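Local coordinates for hypothetical protein Atu1826 (Agrobacterium tumefaciens, PDB 2I3D) that is of unknown function but is probably an alpha/beta hydrolase, with a likely catalytic triad arranged as in serine hydrolases of that fold, at residues B[180-185]-B[210-215]; B[69-74]-B[148-153]; B[54-59]-B[157-162]; B[78-83]-B[227-232]. One frame throughout, in Å; residues are numbered along the deposited sequence. Where two conformers were deposited one is given.

Contact 1: residues B[180-185]-B[210-215]; sequences KVAPEK and ANHFFN
Val-181 sets its CG1 methyl over one face of the His-212 imidazole, an example of how an aliphatic side chain can pack on a histidine without competing for its nitrogens. This CG1 stands 3.8 Å from the ring centroid and only 2° off the normal, a CH-pi contact made almost exactly over the centre. The branching explains the fit: CG1 is anti to the backbone N (chi1 173°) and takes the ring centre, while CB sits 3.6 Å from His-212 CG and CG2 turns to the root of the side chain, 3.8 Å from His-212 CB. With its own CG anti to the backbone N (chi1 -163°), His-212 sends its imidazole to the valine, and the two side chains cross at about a right angle. Ala-182 CB adds an oblique contact, 4.3 Å from His-212 ND1. Val-181 CG2 also approaches Phe-213 CZ obliquely, at 4.4 Å. A type I turn from Asn-211 to Phe-214 carries the histidine. Both ring nitrogens are engaged outside these segments: ND1 with Asp-179 and NE2 with Ser-130, consistent with a Ser-His-Asp triad. Asp-179 also accepts from the backbone N of Ala-182, which ties the acid to the loop that packs on the histidine. The contact between the segments is thus apolar, leaving both ring nitrogens to their polar partners; packing on one face and bonds at both nitrogens would together restrict the ring.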
loop_
_atom_site.group_PDB
_atom_site.type_symbol
_atom_site.label_atom_id
_atom_site.label_comp_id
_atom_site.label_asym_id
_atom_site.label_seq_id
_atom_site.Cartn_x
_atom_site.Cartn_y
_atom_site.Cartn_z
ATOM N N LYS B 180 6.073 -9.040 12.556
ATOM C CA LYS B 180 7.423 -9.014 13.162
ATOM C C LYS B 180 7.876 -7.600 13.517
ATOM O O LYS B 180 8.904 -7.418 14.224
ATOM C CB LYS B 180 8.447 -9.684 12.209
ATOM C CG LYS B 180 8.196 -11.195 12.135
ATOM C CD LYS B 180 9.229 -11.920 11.302
ATOM C CE LYS B 180 8.787 -13.376 11.060
ATOM N NZ LYS B 180 8.721 -14.203 12.322
ATOM N N VAL B 181 7.141 -6.609 13.003
ATOM C CA VAL B 181 7.355 -5.180 13.323
ATOM C C VAL B 181 6.883 -4.857 14.757
ATOM O O VAL B 181 7.610 -4.239 15.563
ATOM C CB VAL B 181 6.662 -4.247 12.312
ATOM C CG1 VAL B 181 6.764 -2.789 12.784
ATOM C CG2 VAL B 181 7.286 -4.376 10.884
ATOM N N ALA B 182 5.648 -5.282 15.049
ATOM C CA ALA B 182 5.021 -5.095 16.364
ATOM C C ALA B 182 4.429 -6.441 16.785
ATOM O O ALA B 182 3.276 -6.741 16.456
ATOM C CB ALA B 182 3.920 -4.024 16.252
ATOM N N PRO B 183 5.252 -7.314 17.407
ATOM C CA PRO B 183 4.806 -8.664 17.778
ATOM C C PRO B 183 3.575 -8.715 18.692
ATOM O O PRO B 183 3.275 -7.770 19.402
ATOM C CB PRO B 183 6.024 -9.245 18.490
ATOM C CG PRO B 183 7.205 -8.531 17.757
ATOM C CD PRO B 183 6.705 -7.128 17.682
ATOM N N GLU B 184 2.903 -9.855 18.660
ATOM C CA GLU B 184 1.683 -10.074 19.434
ATOM C C GLU B 184 1.927 -9.785 20.879
ATOM O O GLU B 184 1.066 -9.236 21.540
ATOM C CB GLU B 184 1.292 -11.553 19.404
ATOM C CG GLU B 184 0.503 -12.038 18.285
ATOM C CD GLU B 184 -0.064 -13.418 18.641
ATOM O OE1 GLU B 184 0.625 -14.398 18.391
ATOM O OE2 GLU B 184 -1.148 -13.499 19.239
ATOM N N LYS B 185 3.062 -10.224 21.415
ATOM C CA LYS B 185 3.280 -10.013 22.838
ATOM C C LYS B 185 3.205 -8.524 23.192
ATOM O O LYS B 185 2.683 -8.161 24.245
ATOM C CB LYS B 185 4.615 -10.607 23.275
ATOM C CG LYS B 185 5.021 -10.322 24.729
ATOM C CD LYS B 185 6.208 -11.280 25.201
ATOM C CE LYS B 185 7.546 -10.829 24.656
ATOM N NZ LYS B 185 8.629 -11.720 25.228
ATOM N N ALA B 210 -1.619 -12.798 9.609
ATOM C CA ALA B 210 -1.382 -11.423 9.108
ATOM C C ALA B 210 -0.036 -10.872 9.614
ATOM O O ALA B 210 0.285 -10.998 10.793
ATOM C CB ALA B 210 -2.511 -10.502 9.524
ATOM N N ASN B 211 0.751 -10.269 8.716
ATOM C CA ASN B 211 1.948 -9.566 9.128
ATOM C C ASN B 211 1.619 -8.098 9.381
ATOM O O ASN B 211 0.433 -7.762 9.471
ATOM C CB ASN B 211 3.128 -9.785 8.149
ATOM C CG ASN B 211 2.858 -9.274 6.735
ATOM O OD1 ASN B 211 3.683 -9.542 5.753
ATOM N ND2 ASN B 211 1.792 -8.531 6.577
ATOM N N HIS B 212 2.647 -7.230 9.519
ATOM C CA HIS B 212 2.376 -5.810 9.792
ATOM C C HIS B 212 1.609 -5.145 8.658
ATOM O O HIS B 212 0.960 -4.130 8.846
ATOM C CB HIS B 212 3.676 -5.039 10.051
ATOM C CG HIS B 212 3.465 -3.715 10.720
ATOM N ND1 HIS B 212 3.006 -3.612 12.024
ATOM C CD2 HIS B 212 3.667 -2.451 10.292
ATOM C CE1 HIS B 212 2.898 -2.334 12.351
ATOM N NE2 HIS B 212 3.320 -1.608 11.326
ATOM N N PHE B 213 1.723 -5.725 7.467
ATOM C CA PHE B 213 1.123 -5.184 6.231
ATOM C C PHE B 213 -0.153 -5.924 5.833
ATOM O O PHE B 213 -0.794 -5.558 4.846
ATOM C CB PHE B 213 2.178 -5.248 5.154
ATOM C CG PHE B 213 3.498 -4.741 5.648
ATOM C CD1 PHE B 213 3.654 -3.392 5.902
ATOM C CD2 PHE B 213 4.484 -5.628 6.025
ATOM C CE1 PHE B 213 4.857 -2.892 6.439
ATOM C CE2 PHE B 213 5.692 -5.165 6.572
ATOM C CZ PHE B 213 5.879 -3.785 6.779
ATOM N N PHE B 214 -0.609 -6.841 6.705
ATOM C CA PHE B 214 -1.792 -7.672 6.413
ATOM C C PHE B 214 -1.695 -8.240 4.993
ATOM O O PHE B 214 -2.716 -8.368 4.300
ATOM C CB PHE B 214 -3.074 -6.879 6.643
ATOM C CG PHE B 214 -3.234 -6.477 8.062
ATOM C CD1 PHE B 214 -3.930 -7.306 8.953
ATOM C CD2 PHE B 214 -2.600 -5.321 8.538
ATOM C CE1 PHE B 214 -4.051 -6.949 10.351
ATOM C CE2 PHE B 214 -2.698 -4.966 9.877
ATOM C CZ PHE B 214 -3.402 -5.778 10.794
ATOM N N ASN B 215 -0.486 -8.640 4.578
ATOM C CA ASN B 215 -0.373 -9.172 3.219
ATOM C C ASN B 215 -1.221 -10.443 3.088
ATOM O O ASN B 215 -1.053 -11.391 3.842
ATOM C CB ASN B 215 1.081 -9.485 2.850
ATOM C CG ASN B 215 1.916 -8.233 2.667
ATOM O OD1 ASN B 215 1.470 -7.206 2.078
ATOM N ND2 ASN B 215 3.129 -8.296 3.153
#

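Contact 2: residues B[69-74]-B[148-153]; sequences YQLFYL and GFMSIA
Leu-71 spans two side chains of strand 148-152 with its forked end, so that one leucine serves two strand residues. Its CD2 branch lies 3.8 Å from the SE atom of Met-150, a selenomethionine, and its CD1 branch is 3.9 Å from Ile-152 CD1. The two meetings differ in shape: Leu-71 and Met-150 slide past each other in opposite directions, whereas Leu-71 and Ile-152 meet tip to tip. Met-150 can reach the helix because its chain is extended beyond CG (chi2 -177°, chi3 -176°), which carries its methyl on to Leu-74; there CE lies 4.1 Å from Leu-74 CD2. These ends together fill the layer between the axes of helix segment 69-74 and strand segment 148-152, 12.0 Å apart at closest and nearly antiparallel, at 160°. All four residues are buried. Helix 66-77 thus packs along a central strand of the sheet, and helix 218-233 closes the same side, its Leu-229 touching both Leu-74 and Met-150; helix 131-142 packs on Phe-149 and Ser-151 of the strand.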
loop_
_atom_site.group_PDB
_atom_site.type_symbol
_atom_site.label_atom_id
_atom_site.label_comp_id
_atom_site.label_asym_id
_atom_site.label_seq_id
_atom_site.Cartn_x
_atom_site.Cartn_y
_atom_site.Cartn_z
ATOM N N TYR B 69 -7.013 3.762 2.415
ATOM C CA TYR B 69 -8.139 3.973 1.485
ATOM C C TYR B 69 -9.384 3.179 1.895
ATOM O O TYR B 69 -10.471 3.736 1.975
ATOM C CB TYR B 69 -7.733 3.633 0.034
ATOM C CG TYR B 69 -8.931 3.813 -0.847
ATOM C CD1 TYR B 69 -9.345 5.099 -1.215
ATOM C CD2 TYR B 69 -9.725 2.733 -1.212
ATOM C CE1 TYR B 69 -10.469 5.278 -1.960
ATOM C CE2 TYR B 69 -10.880 2.920 -1.975
ATOM C CZ TYR B 69 -11.230 4.199 -2.338
ATOM O OH TYR B 69 -12.358 4.439 -3.077
ATOM N N GLN B 70 -9.206 1.875 2.159
ATOM C CA GLN B 70 -10.347 1.055 2.585
ATOM C C GLN B 70 -10.982 1.539 3.892
ATOM O O GLN B 70 -12.205 1.503 4.022
ATOM C CB GLN B 70 -9.921 -0.392 2.719
ATOM C CG GLN B 70 -9.594 -1.011 1.339
ATOM C CD GLN B 70 -10.808 -1.197 0.502
ATOM O OE1 GLN B 70 -11.895 -1.591 1.011
ATOM N NE2 GLN B 70 -10.691 -0.859 -0.782
ATOM N N LEU B 71 -10.182 2.004 4.852
ATOM C CA LEU B 71 -10.772 2.558 6.059
ATOM C C LEU B 71 -11.594 3.798 5.705
ATOM O O LEU B 71 -12.717 3.966 6.178
ATOM C CB LEU B 71 -9.693 2.927 7.090
ATOM C CG LEU B 71 -9.014 1.726 7.792
ATOM C CD1 LEU B 71 -7.682 2.111 8.433
ATOM C CD2 LEU B 71 -9.998 1.098 8.862
ATOM N N PHE B 72 -10.991 4.695 4.909
ATOM C CA PHE B 72 -11.723 5.855 4.419
ATOM C C PHE B 72 -13.069 5.434 3.793
ATOM O O PHE B 72 -14.141 5.977 4.138
ATOM C CB PHE B 72 -10.847 6.582 3.411
ATOM C CG PHE B 72 -11.483 7.795 2.805
ATOM C CD1 PHE B 72 -11.151 9.073 3.273
ATOM C CD2 PHE B 72 -12.363 7.671 1.715
ATOM C CE1 PHE B 72 -11.703 10.226 2.673
ATOM C CE2 PHE B 72 -12.919 8.801 1.102
ATOM C CZ PHE B 72 -12.595 10.093 1.585
ATOM N N TYR B 73 -13.020 4.468 2.871
ATOM C CA TYR B 73 -14.228 4.040 2.174
ATOM C C TYR B 73 -15.283 3.436 3.129
ATOM O O TYR B 73 -16.476 3.689 2.961
ATOM C CB TYR B 73 -13.842 3.030 1.102
ATOM C CG TYR B 73 -14.952 2.667 0.158
ATOM C CD1 TYR B 73 -15.459 3.595 -0.758
ATOM C CD2 TYR B 73 -15.485 1.391 0.174
ATOM C CE1 TYR B 73 -16.496 3.241 -1.639
ATOM C CE2 TYR B 73 -16.518 1.030 -0.690
ATOM C CZ TYR B 73 -17.012 1.959 -1.575
ATOM O OH TYR B 73 -18.018 1.530 -2.416
ATOM N N LEU B 74 -14.848 2.679 4.148
ATOM C CA LEU B 74 -15.756 2.162 5.177
ATOM C C LEU B 74 -16.568 3.270 5.851
ATOM O O LEU B 74 -17.822 3.193 5.953
ATOM C CB LEU B 74 -14.947 1.405 6.235
ATOM C CG LEU B 74 -15.783 0.928 7.430
ATOM C CD1 LEU B 74 -17.021 0.112 6.954
ATOM C CD2 LEU B 74 -14.847 0.050 8.325
ATOM N N GLY B 148 -14.915 7.160 19.284
ATOM C CA GLY B 148 -14.522 5.798 18.881
ATOM C C GLY B 148 -13.226 5.886 18.126
ATOM O O GLY B 148 -12.906 6.921 17.505
ATOM N N PHE B 149 -12.504 4.762 18.120
ATOM C CA PHE B 149 -11.286 4.689 17.327
ATOM C C PHE B 149 -11.094 3.288 16.773
ATOM O O PHE B 149 -11.674 2.318 17.298
ATOM C CB PHE B 149 -10.048 5.042 18.177
ATOM C CG PHE B 149 -9.782 4.041 19.312
ATOM C CD1 PHE B 149 -9.022 2.891 19.099
ATOM C CD2 PHE B 149 -10.333 4.242 20.590
ATOM C CE1 PHE B 149 -8.793 1.968 20.131
ATOM C CE2 PHE B 149 -10.094 3.340 21.617
ATOM C CZ PHE B 149 -9.336 2.187 21.384
HETATM N N MSE B 150 -10.268 3.215 15.720
HETATM C CA MSE B 150 -9.727 1.960 15.246
HETATM C C MSE B 150 -8.222 2.153 15.189
HETATM O O MSE B 150 -7.751 3.189 14.629
HETATM C CB MSE B 150 -10.247 1.667 13.849
HETATM C CG MSE B 150 -11.725 1.410 13.823
HETATM SE SE MSE B 150 -12.186 0.972 11.969
HETATM C CE MSE B 150 -14.105 0.851 12.283
ATOM N N SER B 151 -7.476 1.197 15.757
ATOM C CA SER B 151 -6.002 1.235 15.723
ATOM C C SER B 151 -5.556 -0.062 15.094
ATOM O O SER B 151 -5.656 -1.117 15.723
ATOM C CB SER B 151 -5.407 1.374 17.117
ATOM O OG SER B 151 -5.597 2.674 17.574
ATOM N N ILE B 152 -5.097 0.028 13.848
ATOM C CA ILE B 152 -4.693 -1.116 13.056
ATOM C C ILE B 152 -3.153 -1.222 13.184
ATOM O O ILE B 152 -2.422 -0.275 12.847
ATOM C CB ILE B 152 -5.069 -0.944 11.595
ATOM C CG1 ILE B 152 -6.595 -0.900 11.456
ATOM C CG2 ILE B 152 -4.523 -2.128 10.812
ATOM C CD1 ILE B 152 -7.326 0.383 11.924
ATOM N N ALA B 153 -2.687 -2.356 13.688
ATOM C CA ALA B 153 -1.230 -2.617 13.808
ATOM C C ALA B 153 -0.478 -1.557 14.626
ATOM O O ALA B 153 0.539 -1.044 14.164
ATOM C CB ALA B 153 -0.534 -2.758 12.412
#

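Contact 3: residues B[54-59]-B[157-162]; sequences HPHPQF and NTYDFS
Tyr-159 directs its hydroxyl at the His-56 side chain, and the two side chains cross at about a right angle rather than stacking. The touch is slight: Tyr-159 OH lies 3.6 Å from His-56 CD2, oblique to the imidazole. With CG anti to the backbone N (chi1 -166°), the histidine swings toward the tyrosine, and its rotation is fixed by the bond from Gln-58 N to His-56 ND1, 2.9 Å long and within 3° of the ring plane. Both residues sit on loops that follow strands of the alpha/beta hydrolase sheet, 49-53 and 146-152, on the side where the probable catalytic residues gather; His-56 lies near them without touching. A water bridges the two segments. It accepts from Gln-58 NE2 at 2.9 Å and is hydrogen-bonded to Tyr-159 OH at 3.0 Å, lying in the plane of the tyrosine ring at its edge. The amide NE2 itself stands over one face of His-56, toward the rim, while Pro-57 CD covers the opposite face. Behind the hydroxyl, the tyrosine ring stacks with Trp-134 and meets Phe-131 edge-to-face.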
loop_
_atom_site.group_PDB
_atom_site.type_symbol
_atom_site.label_atom_id
_atom_site.label_comp_id
_atom_site.label_asym_id
_atom_site.label_seq_id
_atom_site.Cartn_x
_atom_site.Cartn_y
_atom_site.Cartn_z
ATOM N N HIS B 54 -2.282 7.699 8.233
ATOM C CA HIS B 54 -1.473 6.688 7.525
ATOM C C HIS B 54 -0.159 6.286 8.242
ATOM O O HIS B 54 0.239 6.924 9.245
ATOM C CB HIS B 54 -1.230 7.164 6.069
ATOM C CG HIS B 54 -0.284 8.324 5.952
ATOM N ND1 HIS B 54 1.074 8.212 6.155
ATOM C CD2 HIS B 54 -0.504 9.610 5.567
ATOM C CE1 HIS B 54 1.653 9.384 5.918
ATOM N NE2 HIS B 54 0.722 10.243 5.546
ATOM N N PRO B 55 0.517 5.214 7.773
ATOM C CA PRO B 55 1.795 4.802 8.346
ATOM C C PRO B 55 2.973 5.739 8.147
ATOM O O PRO B 55 2.910 6.713 7.361
ATOM C CB PRO B 55 2.116 3.461 7.639
ATOM C CG PRO B 55 0.751 2.939 7.231
ATOM C CD PRO B 55 -0.013 4.209 6.819
ATOM N N HIS B 56 4.064 5.394 8.827
ATOM C CA HIS B 56 5.323 6.130 8.659
ATOM C C HIS B 56 5.843 5.940 7.219
ATOM O O HIS B 56 5.649 4.875 6.617
ATOM C CB HIS B 56 6.335 5.561 9.639
ATOM C CG HIS B 56 7.549 6.399 9.820
ATOM N ND1 HIS B 56 8.586 6.414 8.910
ATOM C CD2 HIS B 56 7.926 7.193 10.851
ATOM C CE1 HIS B 56 9.542 7.212 9.366
ATOM N NE2 HIS B 56 9.160 7.701 10.538
ATOM N N PRO B 57 6.512 6.961 6.660
ATOM C CA PRO B 57 7.096 6.738 5.311
ATOM C C PRO B 57 8.111 5.589 5.197
ATOM O O PRO B 57 8.325 5.062 4.073
ATOM C CB PRO B 57 7.742 8.081 4.962
ATOM C CG PRO B 57 7.910 8.813 6.285
ATOM C CD PRO B 57 6.712 8.340 7.148
ATOM N N GLN B 58 8.714 5.157 6.298
ATOM C CA GLN B 58 9.666 4.043 6.200
ATOM C C GLN B 58 8.951 2.749 5.778
ATOM O O GLN B 58 9.580 1.826 5.214
ATOM C CB GLN B 58 10.444 3.848 7.494
ATOM C CG GLN B 58 9.680 3.102 8.602
ATOM C CD GLN B 58 10.417 3.138 9.926
ATOM O OE1 GLN B 58 11.648 3.288 9.953
ATOM N NE2 GLN B 58 9.675 3.016 11.043
ATOM N N PHE B 59 7.657 2.661 6.084
ATOM C CA PHE B 59 6.847 1.485 5.696
ATOM C C PHE B 59 5.956 1.824 4.521
ATOM O O PHE B 59 4.944 1.165 4.288
ATOM C CB PHE B 59 6.028 0.956 6.887
ATOM C CG PHE B 59 6.870 0.362 7.971
ATOM C CD1 PHE B 59 7.654 -0.768 7.713
ATOM C CD2 PHE B 59 6.924 0.939 9.237
ATOM C CE1 PHE B 59 8.448 -1.345 8.711
ATOM C CE2 PHE B 59 7.747 0.372 10.251
ATOM C CZ PHE B 59 8.505 -0.767 9.980
ATOM N N ASN B 157 5.904 -1.222 21.172
ATOM C CA ASN B 157 7.307 -1.491 21.423
ATOM C C ASN B 157 8.209 -0.406 20.810
ATOM O O ASN B 157 9.362 -0.294 21.196
ATOM C CB ASN B 157 7.703 -2.901 20.873
ATOM C CG ASN B 157 7.401 -3.083 19.358
ATOM O OD1 ASN B 157 6.503 -2.460 18.809
ATOM N ND2 ASN B 157 8.217 -3.936 18.671
ATOM N N THR B 158 7.677 0.373 19.854
ATOM C CA THR B 158 8.457 1.401 19.133
ATOM C C THR B 158 8.061 2.824 19.526
ATOM O O THR B 158 8.917 3.745 19.541
ATOM C CB THR B 158 8.204 1.245 17.600
ATOM O OG1 THR B 158 8.508 -0.097 17.200
ATOM C CG2 THR B 158 9.017 2.280 16.801
ATOM N N TYR B 159 6.766 3.015 19.780
ATOM C CA TYR B 159 6.224 4.331 20.156
ATOM C C TYR B 159 5.567 4.173 21.515
ATOM O O TYR B 159 5.048 3.091 21.842
ATOM C CB TYR B 159 5.203 4.832 19.129
ATOM C CG TYR B 159 5.866 5.036 17.780
ATOM C CD1 TYR B 159 6.813 6.051 17.595
ATOM C CD2 TYR B 159 5.543 4.244 16.689
ATOM C CE1 TYR B 159 7.418 6.262 16.383
ATOM C CE2 TYR B 159 6.179 4.444 15.446
ATOM C CZ TYR B 159 7.123 5.435 15.326
ATOM O OH TYR B 159 7.717 5.643 14.102
ATOM N N ASP B 160 5.606 5.252 22.281
ATOM C CA ASP B 160 5.128 5.275 23.658
ATOM C C ASP B 160 3.603 5.500 23.714
ATOM O O ASP B 160 3.110 6.582 23.423
ATOM C CB ASP B 160 5.880 6.401 24.385
ATOM C CG ASP B 160 5.450 6.571 25.831
ATOM O OD1 ASP B 160 4.836 5.621 26.405
ATOM O OD2 ASP B 160 5.756 7.666 26.388
ATOM N N PHE B 161 2.852 4.495 24.157
ATOM C CA PHE B 161 1.379 4.662 24.316
ATOM C C PHE B 161 0.933 4.969 25.754
ATOM O O PHE B 161 -0.260 4.869 26.074
ATOM C CB PHE B 161 0.664 3.386 23.833
ATOM C CG PHE B 161 0.602 3.275 22.336
ATOM C CD1 PHE B 161 -0.584 3.480 21.660
ATOM C CD2 PHE B 161 1.741 2.898 21.619
ATOM C CE1 PHE B 161 -0.647 3.375 20.249
ATOM C CE2 PHE B 161 1.730 2.737 20.200
ATOM C CZ PHE B 161 0.506 2.976 19.508
ATOM N N SER B 162 1.892 5.278 26.629
ATOM C CA SER B 162 1.568 5.306 28.034
ATOM C C SER B 162 0.779 6.590 28.366
ATOM O O SER B 162 0.233 6.689 29.469
ATOM C CB SER B 162 2.812 5.118 28.904
ATOM O OG SER B 162 3.496 6.291 28.924
HETATM O O HOH W 1 6.988 3.473 12.112
#

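Contact 4: residues B[78-83]-B[227-232]; sequences RGFTTL and DYLDRR
A bend at chi2 (-51°) turns the Arg-78 chain so that its guanidinium presents NE and NH2 to Asp-230, whose CG lies beside its own backbone N and brings the carboxylate across. The result is a textbook side-on salt bridge. Arg-78 NE donates to Asp-230 OD1 at 2.7 Å, and Arg-78 NH2 donates to Asp-230 OD2 at 3.0 Å. Both bonds are almost straight, at 174°, and each uses the syn lone pair of its oxygen; the two flat groups are only 11° from coplanar. Leu-229 packs on the aliphatic part of the arginine, its CD2 resting 3.8 Å from Arg-78 CG as the two side chains slide past each other in opposite directions. The other branch of the leucine, CD1, approaches Phe-80 CZ at 4.3 Å, an oblique contact on a ring that also meets Phe-75 and Trp-125 edge-to-face. The arginine stands where helix 66-77 ends in a Schellman motif, with Gly-79 at positive phi as its C-prime residue, so the contact joins that helix end and the approach to strand 81-85 to helix 218-233. Glu-226 forms a second salt bridge with Arg-78 NH2. The guanidinium, shared by two carboxylates of helix 218-233, would probably favour the ionised form of both, while the paired bonds to Asp-230 restrict its rotation and the apolar side of the contact continues into the core.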
loop_
_atom_site.group_PDB
_atom_site.type_symbol
_atom_site.label_atom_id
_atom_site.label_comp_id
_atom_site.label_asym_id
_atom_site.label_seq_id
_atom_site.Cartn_x
_atom_site.Cartn_y
_atom_site.Cartn_z
ATOM N N ARG B 78 -20.690 4.442 5.493
ATOM C CA ARG B 78 -21.576 4.460 6.669
ATOM C C ARG B 78 -22.091 5.880 7.041
ATOM O O ARG B 78 -22.603 6.102 8.157
ATOM C CB ARG B 78 -20.920 3.763 7.865
ATOM C CG ARG B 78 -20.705 2.269 7.663
ATOM C CD ARG B 78 -21.956 1.542 7.210
ATOM N NE ARG B 78 -21.728 0.097 7.208
ATOM C CZ ARG B 78 -21.351 -0.639 6.159
ATOM N NH1 ARG B 78 -21.182 -0.081 4.965
ATOM N NH2 ARG B 78 -21.148 -1.956 6.311
ATOM N N GLY B 79 -21.948 6.822 6.108
ATOM C CA GLY B 79 -22.509 8.179 6.256
ATOM C C GLY B 79 -21.667 9.194 7.001
ATOM O O GLY B 79 -22.154 10.282 7.340
ATOM N N PHE B 80 -20.403 8.870 7.269
ATOM C CA PHE B 80 -19.517 9.819 7.941
ATOM C C PHE B 80 -18.999 10.875 6.949
ATOM O O PHE B 80 -18.761 10.588 5.769
ATOM C CB PHE B 80 -18.271 9.108 8.506
ATOM C CG PHE B 80 -18.507 8.349 9.800
ATOM C CD1 PHE B 80 -19.278 7.193 9.806
ATOM C CD2 PHE B 80 -17.920 8.782 10.996
ATOM C CE1 PHE B 80 -19.486 6.482 10.999
ATOM C CE2 PHE B 80 -18.126 8.094 12.192
ATOM C CZ PHE B 80 -18.893 6.931 12.192
ATOM N N THR B 81 -18.808 12.098 7.431
ATOM C CA THR B 81 -17.969 13.066 6.716
ATOM C C THR B 81 -16.537 12.585 6.946
ATOM O O THR B 81 -16.109 12.437 8.095
ATOM C CB THR B 81 -18.163 14.478 7.289
ATOM O OG1 THR B 81 -19.457 14.944 6.878
ATOM C CG2 THR B 81 -17.059 15.446 6.821
ATOM N N THR B 82 -15.789 12.365 5.871
ATOM C CA THR B 82 -14.544 11.586 5.997
ATOM C C THR B 82 -13.381 12.308 5.371
ATOM O O THR B 82 -13.507 12.835 4.262
ATOM C CB THR B 82 -14.682 10.109 5.391
ATOM O OG1 THR B 82 -15.912 9.533 5.832
ATOM C CG2 THR B 82 -13.536 9.209 5.822
ATOM N N LEU B 83 -12.242 12.324 6.066
ATOM C CA LEU B 83 -11.016 12.938 5.538
ATOM C C LEU B 83 -9.845 11.996 5.760
ATOM O O LEU B 83 -9.675 11.527 6.877
ATOM C CB LEU B 83 -10.733 14.265 6.263
ATOM C CG LEU B 83 -9.431 14.972 5.886
ATOM C CD1 LEU B 83 -9.515 15.564 4.458
ATOM C CD2 LEU B 83 -9.124 16.031 6.900
ATOM N N ASP B 227 -17.515 -4.964 10.527
ATOM C CA ASP B 227 -18.365 -5.585 11.554
ATOM C C ASP B 227 -18.302 -4.774 12.828
ATOM O O ASP B 227 -19.326 -4.540 13.463
ATOM C CB ASP B 227 -17.937 -7.024 11.851
ATOM C CG ASP B 227 -18.141 -7.968 10.675
ATOM O OD1 ASP B 227 -18.812 -7.599 9.686
ATOM O OD2 ASP B 227 -17.624 -9.094 10.746
ATOM N N TYR B 228 -17.110 -4.302 13.181
ATOM C CA TYR B 228 -16.972 -3.549 14.432
ATOM C C TYR B 228 -17.785 -2.225 14.330
ATOM O O TYR B 228 -18.517 -1.829 15.239
ATOM C CB TYR B 228 -15.498 -3.235 14.722
ATOM C CG TYR B 228 -15.360 -2.478 16.017
ATOM C CD1 TYR B 228 -15.599 -3.135 17.249
ATOM C CD2 TYR B 228 -15.071 -1.104 16.010
ATOM C CE1 TYR B 228 -15.494 -2.450 18.452
ATOM C CE2 TYR B 228 -14.988 -0.376 17.186
ATOM C CZ TYR B 228 -15.217 -1.044 18.410
ATOM O OH TYR B 228 -15.146 -0.310 19.566
ATOM N N LEU B 229 -17.627 -1.516 13.229
ATOM C CA LEU B 229 -18.300 -0.216 13.106
ATOM C C LEU B 229 -19.817 -0.427 13.068
ATOM O O LEU B 229 -20.575 0.319 13.699
ATOM C CB LEU B 229 -17.794 0.497 11.849
ATOM C CG LEU B 229 -18.431 1.864 11.591
ATOM C CD1 LEU B 229 -18.108 2.779 12.752
ATOM C CD2 LEU B 229 -17.867 2.419 10.259
ATOM N N ASP B 230 -20.253 -1.464 12.359
ATOM C CA ASP B 230 -21.679 -1.781 12.286
ATOM C C ASP B 230 -22.264 -2.099 13.644
ATOM O O ASP B 230 -23.350 -1.583 14.007
ATOM C CB ASP B 230 -21.921 -2.907 11.273
ATOM C CG ASP B 230 -21.873 -2.388 9.838
ATOM O OD1 ASP B 230 -21.949 -1.133 9.632
ATOM O OD2 ASP B 230 -21.749 -3.210 8.916
ATOM N N ARG B 231 -21.535 -2.906 14.417
ATOM C CA ARG B 231 -22.000 -3.179 15.777
ATOM C C ARG B 231 -22.033 -1.916 16.639
ATOM O O ARG B 231 -23.025 -1.655 17.351
ATOM C CB ARG B 231 -21.199 -4.313 16.413
ATOM C CG ARG B 231 -21.573 -5.653 15.772
ATOM C CD ARG B 231 -20.731 -6.821 16.304
ATOM N NE ARG B 231 -21.097 -7.231 17.668
ATOM C CZ ARG B 231 -20.411 -8.131 18.358
ATOM N NH1 ARG B 231 -19.344 -8.762 17.785
ATOM N NH2 ARG B 231 -20.832 -8.462 19.591
ATOM N N ARG B 232 -20.987 -1.090 16.542
ATOM C CA ARG B 232 -20.951 0.152 17.345
ATOM C C ARG B 232 -22.094 1.061 16.909
ATOM O O ARG B 232 -22.726 1.671 17.764
ATOM C CB ARG B 232 -19.579 0.850 17.174
ATOM C CG ARG B 232 -18.428 0.183 17.951
ATOM C CD ARG B 232 -18.481 0.510 19.445
ATOM N NE ARG B 232 -18.588 1.957 19.738
ATOM C CZ ARG B 232 -17.540 2.774 19.961
ATOM N NH1 ARG B 232 -16.281 2.336 19.863
ATOM N NH2 ARG B 232 -17.748 4.052 20.243
#

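Overall arrangement
The four contacts show how a sheet-centred fold is put together: two join its packed layers, one holds the histidine of the probable triad and one lies beside that site. Contacts 2 and 4 have centres about 9 Å apart and share a core, Met-150 CE lying 3.7 Å from Leu-229 CB. Contact 1 meets contact 2 at the end of strand 146-152, where His-212 CE1 is 3.2 Å from Ala-153 O. It also meets contact 3, with Phe-213 CZ 3.6 Å from Phe-59 CD1 and a probable hydrogen bond from Asn-157 ND2 to Val-181 O. Contact 4 is remote from the probable active site, its centre about 25 Å from that of contact 1.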